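Local coordinates for LysR family transcriptional regulator (Vibrio vulnificus, PDB 5FHK), which probably acts as a sequence-specific DNA-binding transcription regulator of the LysR type, AphB, a virulence gene regulator represented here by its regulatory domain alone, at residues M21-P24 against M25-G28; E85-A89 against H90-T94. All blocks are in the same frame, centred on the assembly; numbering follows the deposited sequence.

In the fold
Contact 1 (M21-P24 against M25-G28) and contact 2 (E85-A89 against H90-T94) are both local, each made by one continuous run of chain, and they lie on opposite sides of the chain's centre, their own centres about 37 Å apart. Contact 1 is buried: two turns of helix 18-32, the crossover helix between parallel strands 9-14 and 38-43, with methionines, leucine and asparagine placed between sheet, helix 192-204 and the second subunit. Contact 2 sits at the surface, where helix 84-87 ends and a proline-rich loop begins. No structural element is common to both. Helical backbone bonds and apolar packing dominate the first; a turn, a histidine-tyrosine pair and one folded methionine make the second.

Contact 1 of 2, residues M21-P24 against M25-G28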
ATOM      1  N   MET A  21      -2.587   3.192  11.183  1.00 21.69           N
ATOM      2  CA  MET A  21      -3.276   4.112  12.079  1.00 20.49           C
ATOM      3  C   MET A  21      -4.793   4.047  11.992  1.00 19.80           C
ATOM      4  O   MET A  21      -5.466   4.447  12.952  1.00 23.45           O
ATOM      5  CB  MET A  21      -2.834   5.552  11.793  1.00 22.32           C
ATOM      6  CG  MET A  21      -1.345   5.748  11.852  1.00 29.79           C
ATOM      7  SD  MET A  21      -0.898   7.500  11.824  1.00 36.09           S
ATOM      8  CE  MET A  21      -1.774   8.079  13.282  1.00 39.13           C
ATOM      9  N   MET A  22      -5.365   3.576  10.888  1.00 18.32           N
ATOM     10  CA  MET A  22      -6.826   3.562  10.774  1.00 19.96           C
ATOM     11  C   MET A  22      -7.450   2.194  10.983  1.00 21.21           C
ATOM     12  O   MET A  22      -8.465   2.089  11.677  1.00 22.22           O
ATOM     13  CB  MET A  22      -7.272   4.078   9.409  1.00 22.17           C
ATOM     14  CG  MET A  22      -6.881   5.483   9.140  1.00 30.59           C
ATOM     15  SD  MET A  22      -7.704   6.619  10.250  1.00 38.37           S
ATOM     16  CE  MET A  22      -6.372   7.054  11.377  1.00 39.21           C
ATOM     17  N   MET A  23      -6.872   1.151  10.390  1.00 22.82           N
ATOM     18  CA  MET A  23      -7.551  -0.142  10.324  1.00 23.65           C
ATOM     19  C   MET A  23      -7.896  -0.754  11.680  1.00 22.68           C
ATOM     20  O   MET A  23      -8.917  -1.458  11.753  1.00 22.37           O
ATOM     21  CB  MET A  23      -6.707  -1.146   9.506  1.00 22.36           C
ATOM     22  CG  MET A  23      -6.905  -1.078   7.981  1.00 21.79           C
ATOM     23  SD  MET A  23      -8.562  -0.600   7.386  1.00 26.84           S
ATOM     24  CE  MET A  23      -9.504  -2.111   7.639  1.00 28.31           C
ATOM     25  N   PRO A  24      -7.088  -0.632  12.742  1.00 21.52           N
ATOM     26  CA  PRO A  24      -7.540  -1.195  14.033  1.00 18.19           C
ATOM     27  C   PRO A  24      -8.867  -0.602  14.465  1.00 20.53           C
ATOM     28  O   PRO A  24      -9.799  -1.331  14.827  1.00 15.72           O
ATOM     29  CB  PRO A  24      -6.398  -0.826  14.990  1.00 15.41           C
ATOM     30  CG  PRO A  24      -5.194  -0.733  14.086  1.00 16.74           C
ATOM     31  CD  PRO A  24      -5.688  -0.163  12.806  1.00 15.81           C
ATOM     32  N   MET A  25      -8.971   0.728  14.409  1.00 20.67           N
ATOM     33  CA  MET A  25     -10.225   1.397  14.729  1.00 19.84           C
ATOM     34  C   MET A  25     -11.333   0.964  13.786  1.00 19.12           C
ATOM     35  O   MET A  25     -12.456   0.671  14.220  1.00 17.01           O
ATOM     36  CB  MET A  25     -10.022   2.899  14.625  1.00 20.77           C
ATOM     37  CG  MET A  25     -11.089   3.758  15.245  1.00 19.59           C
ATOM     38  SD  MET A  25     -10.258   5.364  15.578  1.00 25.49           S
ATOM     39  CE  MET A  25      -9.297   5.602  14.082  1.00 22.03           C
ATOM     40  N   LEU A  26     -11.037   0.927  12.483  1.00 19.84           N
ATOM     41  CA  LEU A  26     -12.068   0.578  11.507  1.00 20.66           C
ATOM     42  C   LEU A  26     -12.527  -0.858  11.672  1.00 18.62           C
ATOM     43  O   LEU A  26     -13.708  -1.161  11.477  1.00 19.30           O
ATOM     44  CB  LEU A  26     -11.543   0.797  10.091  1.00 22.07           C
ATOM     45  CG  LEU A  26     -11.544   2.282   9.737  1.00 24.72           C
ATOM     46  CD1 LEU A  26     -10.676   2.520   8.521  1.00 25.43           C
ATOM     47  CD2 LEU A  26     -12.976   2.726   9.485  1.00 23.77           C
ATOM     48  N   ASN A  27     -11.602  -1.768  11.954  1.00 12.89           N
ATOM     49  CA  ASN A  27     -12.013  -3.164  12.115  1.00 18.87           C
ATOM     50  C   ASN A  27     -12.839  -3.331  13.388  1.00 17.96           C
ATOM     51  O   ASN A  27     -13.832  -4.071  13.400  1.00 17.10           O
ATOM     52  CB  ASN A  27     -10.779  -4.094  12.118  1.00 18.65           C
ATOM     53  CG  ASN A  27     -10.177  -4.306  10.734  1.00 19.36           C
ATOM     54  OD1 ASN A  27     -10.891  -4.241   9.718  1.00 18.31           O
ATOM     55  ND2 ASN A  27      -8.848  -4.585  10.678  1.00 17.74           N
ATOM     56  N   GLY A  28     -12.509  -2.586  14.441  1.00 19.78           N
ATOM     57  CA  GLY A  28     -13.317  -2.652  15.650  1.00 20.43           C
ATOM     58  C   GLY A  28     -14.702  -2.077  15.441  1.00 17.96           C
ATOM     59  O   GLY A  28     -15.681  -2.575  15.997  1.00 14.34           O
TER
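M23 reaches forward along helix 18-32 until its SD lies 3.9 Å from CD1 of L26 and its CE 3.3 Å from OD1 of N27. The CB of M23 points away from M25-G28, and bends at chi2 (-32°) and chi3 bring SD and CE over to L26 and N27. The side chains of M23 and N27 cross obliquely, methyl against amide. N27 swings CG beside its own backbone N (chi1 -75°), bringing the amide close to M23 O; the angle from ND2 to M23 O is too poor for a hydrogen bond, and ND2 is hydrogen-bonded instead to S141 OG of the second subunit. On another side, L26 sets CD1 against CB of M22 at 3.8 Å, while the methyls of M22 and M25 come no closer than 4.2 Å, CE to CE. Backbone hydrogen bonds from L26, N27 and G28 to the carbonyls four residues earlier, N27 N to M23 O at 2.7 Å, carry the helix past the kink at P24, whose nitrogen has no hydrogen to give. L26 and M22 also meet strand 9-14, and M25 meets helix 192-204. M23, packed on V138 of the second subunit, shares the interface with N27, whose buried OD1 lacks a polar partner in the model, probably at some energetic cost.

Contact 2 of 2, residues E85-A89 against H90-T94; sequences EYVNA and HPMPT
H90 brings ND1 over one face of the Y86 ring, 3.2 Å above its plane and offset toward the rim. The two rings are neither stacked nor perpendicular: their planes meet at 48°, with centroids 4.4 Å apart. On the imidazole itself, the methyl CB of A89 makes a CH-pi contact over one face, 4.3 Å from the ring centroid.

Hydrogen bonds hold the same histidine from two points. ND1 donates to Y86 O at 3.3 Å, reaching a lone pair in the carbonyl plane, although the bend at hydrogen (136°) and the tilt of the acceptor out of the imidazole plane make the bond far from straight. H90 N gives a weak, long bond to V87 O (3.5 Å), closing the type I beta turn from V87 to H90 as the chain leaves the helix.

Apolar packing is carried by M92, whose chain bends at chi2 (-59°) and chi3 to fold back on the helix end. Its SD rests 3.6 Å from CG2 of V87, its CG lies near CG1 of the same valine, and its CE touches Y86 CE2 at 3.6 Å.

The phenol oxygen of Y86 is hydrogen-bonded to H102 and to the backbone N of F103, and H90 and M92 both pack on H102. The turn follows directly on short helix 84-87, itself just after strand 68-82, and the outgoing loop lies against the residues just before strand 104-107.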
ATOM      1  N   GLU A  85      23.067  -3.390   8.431  1.00 27.16           N
ATOM      2  CA  GLU A  85      24.019  -3.759   7.392  1.00 28.42           C
ATOM      3  C   GLU A  85      24.506  -2.527   6.631  1.00 29.46           C
ATOM      4  O   GLU A  85      25.692  -2.418   6.312  1.00 29.06           O
ATOM      5  CB  GLU A  85      23.387  -4.783   6.443  1.00 31.17           C
ATOM      6  CG  GLU A  85      24.323  -5.298   5.349  1.00 37.90           C
ATOM      7  CD  GLU A  85      23.587  -6.078   4.251  1.00 42.05           C
ATOM      8  OE1 GLU A  85      22.373  -5.812   4.021  1.00 42.82           O
ATOM      9  OE2 GLU A  85      24.229  -6.965   3.628  1.00 40.41           O
ATOM     10  N   TYR A  86      23.612  -1.582   6.336  1.00 31.46           N
ATOM     11  CA  TYR A  86      24.060  -0.359   5.670  1.00 31.35           C
ATOM     12  C   TYR A  86      24.966   0.471   6.575  1.00 34.25           C
ATOM     13  O   TYR A  86      25.937   1.086   6.109  1.00 33.47           O
ATOM     14  CB  TYR A  86      22.861   0.479   5.228  1.00 27.30           C
ATOM     15  CG  TYR A  86      23.296   1.712   4.469  1.00 25.96           C
ATOM     16  CD1 TYR A  86      23.551   1.647   3.101  1.00 27.76           C
ATOM     17  CD2 TYR A  86      23.495   2.919   5.119  1.00 22.01           C
ATOM     18  CE1 TYR A  86      23.962   2.748   2.401  1.00 27.80           C
ATOM     19  CE2 TYR A  86      23.934   4.028   4.429  1.00 26.17           C
ATOM     20  CZ  TYR A  86      24.158   3.942   3.065  1.00 28.08           C
ATOM     21  OH  TYR A  86      24.563   5.061   2.357  1.00 30.76           O
ATOM     22  N   VAL A  87      24.645   0.518   7.863  1.00 35.91           N
ATOM     23  CA  VAL A  87      25.416   1.307   8.818  1.00 38.37           C
ATOM     24  C   VAL A  87      26.822   0.740   8.989  1.00 43.72           C
ATOM     25  O   VAL A  87      27.806   1.488   9.055  1.00 47.07           O
ATOM     26  CB  VAL A  87      24.643   1.366  10.147  1.00 33.17           C
ATOM     27  CG1 VAL A  87      25.513   1.882  11.277  1.00 36.56           C
ATOM     28  CG2 VAL A  87      23.416   2.231   9.981  1.00 27.57           C
ATOM     29  N   ASN A  88      26.947  -0.581   9.056  1.00 45.86           N
ATOM     30  CA  ASN A  88      28.247  -1.210   9.246  1.00 49.56           C
ATOM     31  C   ASN A  88      29.040  -1.320   7.957  1.00 50.48           C
ATOM     32  O   ASN A  88      30.104  -1.940   7.959  1.00 52.81           O
ATOM     33  CB  ASN A  88      28.091  -2.605   9.861  1.00 54.20           C
ATOM     34  CG  ASN A  88      27.364  -2.587  11.200  1.00 58.89           C
ATOM     35  OD1 ASN A  88      27.086  -3.644  11.774  1.00 60.19           O
ATOM     36  ND2 ASN A  88      27.053  -1.390  11.705  1.00 60.66           N
ATOM     37  N   ALA A  89      28.545  -0.751   6.864  1.00 48.51           N
ATOM     38  CA  ALA A  89      29.251  -0.746   5.596  1.00 49.57           C
ATOM     39  C   ALA A  89      29.693   0.644   5.166  1.00 51.39           C
ATOM     40  O   ALA A  89      30.368   0.770   4.139  1.00 55.21           O
ATOM     41  CB  ALA A  89      28.368  -1.362   4.499  1.00 48.26           C
ATOM     42  N   HIS A  90      29.329   1.682   5.910  1.00 50.75           N
ATOM     43  CA  HIS A  90      29.679   3.051   5.567  1.00 53.40           C
ATOM     44  C   HIS A  90      29.889   3.820   6.855  1.00 55.20           C
ATOM     45  O   HIS A  90      29.277   3.486   7.875  1.00 56.50           O
ATOM     46  CB  HIS A  90      28.583   3.733   4.731  1.00 54.06           C
ATOM     47  CG  HIS A  90      28.258   3.009   3.466  1.00 55.99           C
ATOM     48  ND1 HIS A  90      27.070   2.336   3.277  1.00 54.81           N
ATOM     49  CD2 HIS A  90      28.978   2.827   2.333  1.00 57.58           C
ATOM     50  CE1 HIS A  90      27.067   1.784   2.077  1.00 55.28           C
ATOM     51  NE2 HIS A  90      28.212   2.068   1.483  1.00 56.42           N
ATOM     52  N   PRO A  91      30.742   4.841   6.852  1.00 57.19           N
ATOM     53  CA  PRO A  91      30.774   5.753   7.999  1.00 58.14           C
ATOM     54  C   PRO A  91      29.489   6.568   8.024  1.00 55.95           C
ATOM     55  O   PRO A  91      29.076   7.135   7.009  1.00 54.02           O
ATOM     56  CB  PRO A  91      32.013   6.620   7.739  1.00 60.28           C
ATOM     57  CG  PRO A  91      32.214   6.559   6.255  1.00 60.22           C
ATOM     58  CD  PRO A  91      31.718   5.208   5.811  1.00 59.44           C
ATOM     59  N   MET A  92      28.842   6.587   9.168  1.00 56.37           N
ATOM     60  CA  MET A  92      27.530   7.200   9.155  1.00 58.11           C
ATOM     61  C   MET A  92      27.647   8.722   9.178  1.00 58.01           C
ATOM     62  O   MET A  92      28.636   9.266   9.672  1.00 59.09           O
ATOM     63  CB  MET A  92      26.700   6.707  10.337  1.00 61.16           C
ATOM     64  CG  MET A  92      26.039   5.338  10.101  1.00 63.56           C
ATOM     65  SD  MET A  92      24.916   5.279   8.663  1.00 65.31           S
ATOM     66  CE  MET A  92      25.931   4.483   7.422  1.00 66.17           C
ATOM     67  N   PRO A  93      26.662   9.428   8.626  1.00 56.89           N
ATOM     68  CA  PRO A  93      26.706  10.891   8.652  1.00 55.89           C
ATOM     69  C   PRO A  93      26.466  11.423  10.055  1.00 52.91           C
ATOM     70  O   PRO A  93      25.744  10.824  10.854  1.00 53.87           O
ATOM     71  CB  PRO A  93      25.570  11.292   7.706  1.00 55.71           C
ATOM     72  CG  PRO A  93      24.613  10.174   7.797  1.00 55.28           C
ATOM     73  CD  PRO A  93      25.444   8.933   7.959  1.00 55.68           C
ATOM     74  N   THR A  94      27.094  12.562  10.354  1.00 50.07           N
ATOM     75  CA  THR A  94      26.925  13.196  11.650  1.00 50.06           C
ATOM     76  C   THR A  94      26.345  14.606  11.577  1.00 47.85           C
ATOM     77  O   THR A  94      25.974  15.155  12.616  1.00 48.38           O
ATOM     78  CB  THR A  94      28.258  13.216  12.420  1.00 54.10           C
ATOM     79  OG1 THR A  94      29.116  14.225  11.874  1.00 60.11           O
ATOM     80  CG2 THR A  94      28.956  11.861  12.326  1.00 52.14           C
TER